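Local coordinates for ubiquitin-conjugating enzyme (Plasmodium vivax, PDB 2FO3), which probably accepts activated ubiquitin from an E1 enzyme and passes it on toward protein substrates, as an E2 ubiquitin-conjugating enzyme of the UBC fold, at residues A[14-17]-A[18-22]. Numbering follows the deposited sequence.
Sequences ELHN and FLNNP
The imidazole of His16 and the amide of Asn20, one helical turn apart, lie side by side and point the same way, their planes 30° apart. Asn20 OD1 approaches the ring obliquely, 3.8 Å from His16 CE1, a loose contact on the exposed side of the helix. His16 CG stands anti to the backbone N (chi1 167°), beside the carbonyl carbon, which leans the ring toward the C-terminal end of the helix and brings CE1 alongside the amide. Leu15 and Leu19 make the apolar i to i+4 pair: their CD1 methyls touch at 3.6 Å, while Leu19 CG also rests on Leu15 O at 3.3 Å. Beneath the side chains run the i+4 to i backbone hydrogen bonds of an alpha helix. Phe18 N bonds Glu14 O at 2.8 Å, and the Leu19 to Leu15 and Asn20 to His16 bonds repeat the pattern. The last of the four, from Asn21 N to Asn17 O at 2.7 Å, is more bent (142° at the hydrogen), at the point where Asn21 leaves helical phi/psi and the chain turns into Pro22. This is the closing part of the N-terminal helix of the UBC fold. Glu14, salt-bridged to Arg10, accepts a bond from Ile105 N at the start of helix 105-116; buried Phe18 reaches Val109 of that helix and Val40 of strand 37-43, and both leucines lie against Leu28 of strand 26-30.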
loop_
_atom_site.group_PDB
_atom_site.type_symbol
_atom_site.label_atom_id
_atom_site.label_comp_id
_atom_site.label_asym_id
_atom_site.label_seq_id
_atom_site.Cartn_x
_atom_site.Cartn_y
_atom_site.Cartn_z
ATOM N N GLU A 14 7.903 10.802 1.718
ATOM C CA GLU A 14 7.505 9.387 1.583
ATOM C C GLU A 14 8.011 8.750 0.262
ATOM O O GLU A 14 8.419 7.558 0.239
ATOM C CB GLU A 14 5.968 9.260 1.697
ATOM C CG GLU A 14 5.422 9.619 3.087
ATOM C CD GLU A 14 5.896 8.690 4.190
ATOM O OE1 GLU A 14 6.193 7.511 3.922
ATOM O OE2 GLU A 14 5.966 9.149 5.342
ATOM N N LEU A 15 7.972 9.531 -0.821
ATOM C CA LEU A 15 8.436 9.060 -2.140
ATOM C C LEU A 15 9.922 8.690 -2.078
ATOM O O LEU A 15 10.298 7.600 -2.477
ATOM C CB LEU A 15 8.201 10.115 -3.206
ATOM C CG LEU A 15 8.709 9.798 -4.634
ATOM C CD1 LEU A 15 8.196 8.465 -5.210
ATOM C CD2 LEU A 15 8.322 10.974 -5.521
ATOM N N HIS A 16 10.748 9.605 -1.557
ATOM C CA HIS A 16 12.162 9.297 -1.274
ATOM C C HIS A 16 12.291 8.042 -0.441
ATOM O O HIS A 16 13.075 7.153 -0.752
ATOM C CB HIS A 16 12.846 10.477 -0.545
ATOM C CG HIS A 16 14.181 10.120 0.044
ATOM N ND1 HIS A 16 15.257 9.726 -0.727
ATOM C CD2 HIS A 16 14.614 10.100 1.330
ATOM C CE1 HIS A 16 16.296 9.483 0.060
ATOM N NE2 HIS A 16 15.930 9.692 1.312
ATOM N N ASN A 17 11.519 7.964 0.646
ATOM C CA ASN A 17 11.640 6.800 1.527
ATOM C C ASN A 17 11.322 5.494 0.856
ATOM O O ASN A 17 12.049 4.499 1.040
ATOM C CB ASN A 17 10.777 6.967 2.786
ATOM C CG ASN A 17 10.869 5.770 3.684
ATOM O OD1 ASN A 17 9.922 4.987 3.805
ATOM N ND2 ASN A 17 12.030 5.571 4.269
ATOM N N PHE A 18 10.237 5.489 0.073
ATOM C CA PHE A 18 9.789 4.318 -0.638
ATOM C C PHE A 18 10.803 3.915 -1.721
ATOM O O PHE A 18 11.128 2.749 -1.852
ATOM C CB PHE A 18 8.430 4.562 -1.273
ATOM C CG PHE A 18 7.672 3.305 -1.555
ATOM C CD1 PHE A 18 6.624 2.911 -0.718
ATOM C CD2 PHE A 18 7.994 2.506 -2.648
ATOM C CE1 PHE A 18 5.905 1.749 -0.986
ATOM C CE2 PHE A 18 7.292 1.311 -2.924
ATOM C CZ PHE A 18 6.248 0.938 -2.112
ATOM N N LEU A 19 11.300 4.887 -2.483
ATOM C CA LEU A 19 12.255 4.561 -3.574
ATOM C C LEU A 19 13.556 4.075 -3.011
ATOM O O LEU A 19 14.174 3.179 -3.563
ATOM C CB LEU A 19 12.515 5.767 -4.458
ATOM C CG LEU A 19 11.296 6.217 -5.262
ATOM C CD1 LEU A 19 11.615 7.522 -6.011
ATOM C CD2 LEU A 19 10.780 5.098 -6.224
ATOM N N ASN A 20 13.976 4.681 -1.906
ATOM C CA ASN A 20 15.233 4.286 -1.259
ATOM C C ASN A 20 15.110 2.984 -0.451
ATOM O O ASN A 20 16.028 2.142 -0.446
ATOM C CB ASN A 20 15.759 5.432 -0.405
ATOM C CG ASN A 20 17.204 5.725 -0.671
ATOM O OD1 ASN A 20 17.961 6.036 0.252
ATOM N ND2 ASN A 20 17.615 5.625 -1.953
ATOM N N ASN A 21 13.950 2.783 0.170
ATOM C CA ASN A 21 13.716 1.609 0.990
ATOM C C ASN A 21 12.361 0.981 0.646
ATOM O O ASN A 21 11.412 1.057 1.455
ATOM C CB ASN A 21 13.820 1.995 2.489
ATOM C CG ASN A 21 13.455 0.840 3.447
ATOM O OD1 ASN A 21 13.640 -0.348 3.139
ATOM N ND2 ASN A 21 12.931 1.202 4.625
ATOM N N PRO A 22 12.254 0.355 -0.552
ATOM C CA PRO A 22 10.950 -0.196 -0.945
ATOM C C PRO A 22 10.621 -1.459 -0.157
ATOM O O PRO A 22 11.534 -2.210 0.194
ATOM C CB PRO A 22 11.158 -0.557 -2.419
ATOM C CG PRO A 22 12.642 -0.851 -2.513
ATOM C CD PRO A 22 13.300 0.086 -1.571
#